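Local atomic coordinates of hydrogenase maturation factor (Thermoanaerobacter tengcongensis, PDB entry 3VTH), a protein that probably transfers a carbamoyl group from carbamoyl phosphate, with ATP, to the C-terminal cysteine of HypE during [NiFe]-hydrogenase maturation. Residues A505-G510 / C732-I737; G702-Q705 / L709-R712. One frame throughout, in Å; residues are numbered along the deposited sequence. Where two conformers were deposited one is given.

Contact 1 of 2, residues A505-G510 / C732-I737. With FE (Fe (III) ion), chain I; AP2 (phosphomethylphosphonic acid adenosyl ester), chain H.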
loop_
_atom_site.group_PDB
_atom_site.type_symbol
_atom_site.label_atom_id
_atom_site.label_comp_id
_atom_site.label_asym_id
_atom_site.label_seq_id
_atom_site.Cartn_x
_atom_site.Cartn_y
_atom_site.Cartn_z
ATOM N N ALA A 505 -5.920 19.327 0.145
ATOM C CA ALA A 505 -4.896 18.517 0.761
ATOM C C ALA A 505 -5.056 18.619 2.277
ATOM O O ALA A 505 -4.687 19.629 2.893
ATOM C CB ALA A 505 -3.532 18.989 0.322
ATOM N N TYR A 506 -5.640 17.585 2.870
ATOM C CA TYR A 506 -5.925 17.601 4.311
ATOM C C TYR A 506 -5.091 16.497 4.951
ATOM O O TYR A 506 -5.175 15.345 4.545
ATOM C CB TYR A 506 -7.424 17.376 4.596
ATOM C CG TYR A 506 -8.352 18.545 4.275
ATOM C CD1 TYR A 506 -7.844 19.794 3.879
ATOM C CD2 TYR A 506 -9.734 18.412 4.427
ATOM C CE1 TYR A 506 -8.685 20.886 3.640
ATOM C CE2 TYR A 506 -10.598 19.487 4.178
ATOM C CZ TYR A 506 -10.061 20.721 3.779
ATOM O OH TYR A 506 -10.901 21.775 3.531
ATOM N N ASP A 507 -4.263 16.853 5.921
ATOM C CA ASP A 507 -3.463 15.852 6.654
ATOM C C ASP A 507 -3.022 16.381 8.014
ATOM O O ASP A 507 -3.560 17.389 8.480
ATOM C CB ASP A 507 -2.285 15.285 5.817
ATOM C CG ASP A 507 -1.192 16.308 5.491
ATOM O OD1 ASP A 507 -1.171 17.454 6.020
ATOM O OD2 ASP A 507 -0.314 15.952 4.669
ATOM N N GLY A 508 -2.075 15.692 8.659
ATOM C CA GLY A 508 -1.579 16.098 9.978
ATOM C C GLY A 508 -0.497 17.173 9.966
ATOM O O GLY A 508 -0.642 18.241 10.591
ATOM N N THR A 509 0.621 16.893 9.296
ATOM C CA THR A 509 1.729 17.838 9.273
ATOM C C THR A 509 2.505 17.722 7.987
ATOM O O THR A 509 2.954 16.647 7.615
ATOM C CB THR A 509 2.766 17.593 10.412
ATOM O OG1 THR A 509 3.164 16.213 10.405
ATOM C CG2 THR A 509 2.191 17.922 11.763
ATOM N N GLY A 510 2.685 18.842 7.324
ATOM C CA GLY A 510 3.578 18.904 6.187
ATOM C C GLY A 510 4.211 20.259 6.294
ATOM O O GLY A 510 3.595 21.197 6.804
ATOM N N CYS A 732 -3.678 8.015 -0.141
ATOM C CA CYS A 732 -3.801 9.449 0.049
ATOM C C CYS A 732 -2.943 9.867 1.244
ATOM O O CYS A 732 -2.670 11.048 1.427
ATOM C CB CYS A 732 -5.278 9.866 0.249
ATOM S SG CYS A 732 -6.064 9.139 1.720
ATOM N N ASN A 733 -2.510 8.894 2.049
ATOM C CA ASN A 733 -1.546 9.183 3.129
ATOM C C ASN A 733 -0.122 9.327 2.577
ATOM O O ASN A 733 0.075 9.271 1.366
ATOM C CB ASN A 733 -1.633 8.157 4.268
ATOM C CG ASN A 733 -1.215 6.747 3.832
ATOM O OD1 ASN A 733 -0.175 6.552 3.183
ATOM N ND2 ASN A 733 -2.021 5.757 4.208
ATOM N N ASP A 734 0.860 9.516 3.454
ATOM C CA ASP A 734 2.223 9.804 2.989
ATOM C C ASP A 734 2.904 8.704 2.176
ATOM O O ASP A 734 3.939 8.951 1.549
ATOM C CB ASP A 734 3.118 10.255 4.151
ATOM C CG ASP A 734 2.859 11.702 4.553
ATOM O OD1 ASP A 734 1.949 12.330 3.974
ATOM O OD2 ASP A 734 3.576 12.222 5.433
ATOM N N GLY A 735 2.327 7.502 2.213
ATOM C CA GLY A 735 2.727 6.396 1.312
ATOM C C GLY A 735 2.635 6.775 -0.155
ATOM O O GLY A 735 3.344 6.213 -0.982
ATOM N N GLY A 736 1.775 7.736 -0.484
ATOM C CA GLY A 736 1.618 8.159 -1.889
ATOM C C GLY A 736 2.488 9.344 -2.318
ATOM O O GLY A 736 2.588 9.630 -3.500
ATOM N N ILE A 737 3.153 10.002 -1.368
ATOM C CA ILE A 737 3.906 11.246 -1.629
ATOM C C ILE A 737 4.973 11.097 -2.742
ATOM O O ILE A 737 5.100 11.965 -3.584
ATOM C CB ILE A 737 4.549 11.756 -0.312
ATOM C CG1 ILE A 737 3.486 12.425 0.592
ATOM C CG2 ILE A 737 5.743 12.646 -0.547
ATOM C CD1 ILE A 737 2.984 13.804 0.114
HETATM FE FE FE I . 0.861 14.230 4.333
HETATM P PB AP2 H . 1.533 13.945 7.507
HETATM O O1B AP2 H . 0.385 14.424 8.360
HETATM O O2B AP2 H . 1.613 14.501 6.119
HETATM O O3B AP2 H . 2.836 13.941 8.266
HETATM C C3A AP2 H . 1.152 12.184 7.302
HETATM P PA AP2 H . -0.329 11.825 6.313
HETATM O O1A AP2 H . -0.195 10.318 6.141
HETATM O O2A AP2 H . -0.548 12.695 5.099
HETATM O "O5'" AP2 H . -1.567 12.160 7.300
HETATM C "C5'" AP2 H . -1.768 11.306 8.420
HETATM C "C4'" AP2 H . -2.713 12.056 9.330
HETATM O "O4'" AP2 H . -4.028 12.037 8.775
HETATM C "C3'" AP2 H . -2.849 11.406 10.692
HETATM O "O3'" AP2 H . -1.737 11.738 11.529
HETATM C "C2'" AP2 H . -4.165 12.008 11.144
HETATM O "O2'" AP2 H . -3.868 13.309 11.664
HETATM C "C1'" AP2 H . -4.979 12.103 9.846
HETATM N N9 AP2 H . -5.933 10.956 9.842
HETATM C C8 AP2 H . -5.640 9.632 9.798
HETATM N N7 AP2 H . -6.762 8.866 9.865
HETATM C C5 AP2 H . -7.812 9.706 9.953
HETATM C C6 AP2 H . -9.286 9.569 10.060
HETATM N N6 AP2 H . -9.882 8.349 10.074
HETATM N N1 AP2 H . -10.017 10.714 10.147
HETATM C C2 AP2 H . -9.454 11.942 10.114
HETATM N N3 AP2 H . -8.119 12.136 10.032
HETATM C C4 AP2 H . -7.267 11.076 9.950
#

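Contact 2 of 2, residues G702-Q705 / L709-R712. With AP2 (phosphomethylphosphonic acid adenosyl ester), chain H.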
loop_
_atom_site.group_PDB
_atom_site.type_symbol
_atom_site.label_atom_id
_atom_site.label_comp_id
_atom_site.label_asym_id
_atom_site.label_seq_id
_atom_site.Cartn_x
_atom_site.Cartn_y
_atom_site.Cartn_z
ATOM N N GLY A 702 -3.566 12.509 4.194
ATOM C CA GLY A 702 -3.965 11.433 5.107
ATOM C C GLY A 702 -5.314 11.601 5.798
ATOM O O GLY A 702 -5.896 10.611 6.214
ATOM N N SER A 703 -5.830 12.824 5.922
ATOM C CA SER A 703 -7.187 12.989 6.498
ATOM C C SER A 703 -8.246 12.303 5.622
ATOM O O SER A 703 -9.309 11.938 6.096
ATOM C CB SER A 703 -7.567 14.467 6.682
ATOM O OG SER A 703 -6.677 15.158 7.538
ATOM N N PHE A 704 -7.957 12.118 4.336
ATOM C CA PHE A 704 -8.927 11.425 3.476
ATOM C C PHE A 704 -8.950 9.895 3.590
ATOM O O PHE A 704 -9.731 9.222 2.913
ATOM C CB PHE A 704 -8.865 11.946 2.044
ATOM C CG PHE A 704 -9.450 13.306 1.904
ATOM C CD1 PHE A 704 -10.831 13.494 2.062
ATOM C CD2 PHE A 704 -8.643 14.413 1.679
ATOM C CE1 PHE A 704 -11.404 14.774 1.947
ATOM C CE2 PHE A 704 -9.202 15.697 1.577
ATOM C CZ PHE A 704 -10.576 15.883 1.718
ATOM N N GLN A 705 -8.149 9.362 4.505
ATOM C CA GLN A 705 -8.379 8.013 5.024
ATOM C C GLN A 705 -9.698 7.911 5.807
ATOM O O GLN A 705 -10.216 6.813 6.023
ATOM C CB GLN A 705 -7.225 7.588 5.923
ATOM C CG GLN A 705 -5.898 7.397 5.169
ATOM C CD GLN A 705 -4.741 7.246 6.119
ATOM O OE1 GLN A 705 -4.397 8.182 6.856
ATOM N NE2 GLN A 705 -4.127 6.076 6.115
ATOM N N LEU A 709 -15.547 11.640 5.458
ATOM C CA LEU A 709 -15.056 12.848 4.778
ATOM C C LEU A 709 -14.893 12.649 3.278
ATOM O O LEU A 709 -15.338 13.470 2.478
ATOM C CB LEU A 709 -13.700 13.308 5.339
ATOM C CG LEU A 709 -13.583 13.929 6.727
ATOM C CD1 LEU A 709 -12.182 14.503 6.904
ATOM C CD2 LEU A 709 -14.643 15.014 6.975
ATOM N N LEU A 710 -14.245 11.552 2.899
ATOM C CA LEU A 710 -14.010 11.264 1.486
ATOM C C LEU A 710 -15.322 11.062 0.723
ATOM O O LEU A 710 -15.568 11.723 -0.286
ATOM C CB LEU A 710 -13.097 10.038 1.310
ATOM C CG LEU A 710 -12.716 9.800 -0.161
ATOM C CD1 LEU A 710 -11.833 10.936 -0.685
ATOM C CD2 LEU A 710 -12.059 8.420 -0.402
ATOM N N ARG A 711 -16.171 10.163 1.207
ATOM C CA ARG A 711 -17.402 9.827 0.498
ATOM C C ARG A 711 -18.368 11.016 0.424
ATOM O O ARG A 711 -18.920 11.314 -0.623
ATOM C CB ARG A 711 -18.092 8.609 1.133
ATOM C CG ARG A 711 -19.460 8.287 0.519
ATOM C CD ARG A 711 -20.154 7.120 1.200
ATOM N NE ARG A 711 -20.596 7.438 2.556
ATOM C CZ ARG A 711 -21.700 8.121 2.841
ATOM N NH1 ARG A 711 -22.477 8.569 1.863
ATOM N NH2 ARG A 711 -22.029 8.354 4.101
ATOM N N ARG A 712 -18.565 11.695 1.544
ATOM C CA ARG A 712 -19.512 12.792 1.604
ATOM C C ARG A 712 -19.080 13.960 0.731
ATOM O O ARG A 712 -19.903 14.573 0.068
ATOM C CB ARG A 712 -19.682 13.224 3.054
ATOM C CG ARG A 712 -20.667 12.375 3.792
ATOM C CD ARG A 712 -21.956 13.137 3.722
ATOM N NE ARG A 712 -23.114 12.392 4.137
ATOM C CZ ARG A 712 -24.214 12.953 4.621
ATOM N NH1 ARG A 712 -24.282 14.274 4.792
ATOM N NH2 ARG A 712 -25.227 12.179 4.961
HETATM P PB AP2 H . 1.533 13.945 7.507
HETATM O O1B AP2 H . 0.385 14.424 8.360
HETATM O O2B AP2 H . 1.613 14.501 6.119
HETATM O O3B AP2 H . 2.836 13.941 8.266
HETATM C C3A AP2 H . 1.152 12.184 7.302
HETATM P PA AP2 H . -0.329 11.825 6.313
HETATM O O1A AP2 H . -0.195 10.318 6.141
HETATM O O2A AP2 H . -0.548 12.695 5.099
HETATM O "O5'" AP2 H . -1.567 12.160 7.300
HETATM C "C5'" AP2 H . -1.768 11.306 8.420
HETATM C "C4'" AP2 H . -2.713 12.056 9.330
HETATM O "O4'" AP2 H . -4.028 12.037 8.775
HETATM C "C3'" AP2 H . -2.849 11.406 10.692
HETATM O "O3'" AP2 H . -1.737 11.738 11.529
HETATM C "C2'" AP2 H . -4.165 12.008 11.144
HETATM O "O2'" AP2 H . -3.868 13.309 11.664
HETATM C "C1'" AP2 H . -4.979 12.103 9.846
HETATM N N9 AP2 H . -5.933 10.956 9.842
HETATM C C8 AP2 H . -5.640 9.632 9.798
HETATM N N7 AP2 H . -6.762 8.866 9.865
HETATM C C5 AP2 H . -7.812 9.706 9.953
HETATM C C6 AP2 H . -9.286 9.569 10.060
HETATM N N6 AP2 H . -9.882 8.349 10.074
HETATM N N1 AP2 H . -10.017 10.714 10.147
HETATM C C2 AP2 H . -9.454 11.942 10.114
HETATM N N3 AP2 H . -8.119 12.136 10.032
HETATM C C4 AP2 H . -7.267 11.076 9.950
#

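Contact 1 of 2, residues A505-G510 / C732-I737
Asp507 and Asp734 face each other through an iron(III) ion in the nucleotide cleft of the Kae1-like domain, which has the actin-type ATPase fold. Their carboxylate oxygens, Asp507 OD2 and Asp734 OD1, stay 4.3 Å apart because the metal lies almost on the line between them: Asp507 OD2 binds it at 2.1 Å and Asp734 OD1 at 2.2 Å, in trans positions with an O-Fe-O angle of about 175°. O2A and O2B of the nucleotide analogue AP2 are also bound, closing a six-membered chelate ring through both phosphorus atoms and the bridging carbon C3A. His483 and His487 complete six ligands. Asp507 reaches inward from the end of strand 501-507 with CG between its backbone N and carbonyl carbon (chi1 67°); its other oxygen, OD1, is held by His484, which fixes the rotation of the carboxylate. Asp734 comes from the loop before helix 737-749, and its OD2 rests 3.1 Å from AP2 C3A, alongside the diphosphonate. Both segments also hold the phosphonate oxygens. At the corner after Asp507, Thr509 N gives a fairly straight bond to AP2 O1B (2.7 Å, 159°) and Gly508 N adds a weak one to the same oxygen, while the Thr509 hydroxyl, OG1, donates to AP2 O3B. From the other segment, Asp734 N donates to AP2 O1A at 3.0 Å. The loop that presents Asp734 N is turned by Asn733, whose OD1 accepts the backbone N of Gly735 at 2.8 Å in the carbonyl plane, an Asx turn.

Contact 2 of 2, residues G702-Q705 / L709-R712
Phe704 meets the side chain of Leu710 at about a right angle, ring atom CD1 3.9 Å from Leu710 CD1, with that methyl oblique to the ring. At the ring edge, close to its plane, Phe704 CE1 approaches the carbonyl O of Leu709 at 4.2 Å. Leu710 turns its CG anti to the backbone N (chi1 -174°), a setting that carries CD1 to the ring while CB lies 3.8 Å from Phe704 O. Leu709 is directed at turn 702-705: its CD1 meets Ser703 O at 3.9 Å, and beyond that its side chain packs on Phe601 of helix 597-607 and on Val678 of helix 666-692. Phe704 in turn lies against Ile504 and Cys732. The segments belong to a beta-alpha-beta crossover between parallel strands 696-700 and 723-726: the 3-10 turn 702-705 leads into helix 707-719, whose Leu709 N is hydrogen-bonded to Asn706 OD1. The turn also touches AP2: Gly702 N donates to AP2 O2A (3.2 Å, 140°), and Ser703 CB lies 4.1 Å from AP2 N3 of the adenine. No hydrogen bond joins the two segments, so the turn, polar toward the nucleotide, meets the helix mainly through van der Waals packing of Phe704 on Leu709 and Leu710, with the carbonyl oxygens of Ser703, Phe704 and Leu709 also against carbon.

Overall arrangement
Both contacts build on the same AP2 molecule and their centres are 12 Å apart. Contact 1 takes the phosphonate groups and the iron, whereas contact 2 reaches AP2 through its turn 702-705, with helix residues 709-712 packed on that turn; the Ser703 side chain is about 8 Å from the metal. AP2 O2A links them, since this oxygen binds iron and accepts from Gly702 N. Strand 501-507 and turn 702-705 are also joined directly: Tyr506 O and Ser703 N, 2.9 Å apart, probably form a hydrogen bond, and Asp507 CB packs 3.5 Å from Gly702 N. The turn therefore packs directly on the strand end that carries Asp507. The second nucleotide, APC, is about 13 Å from the Asp734 side chain.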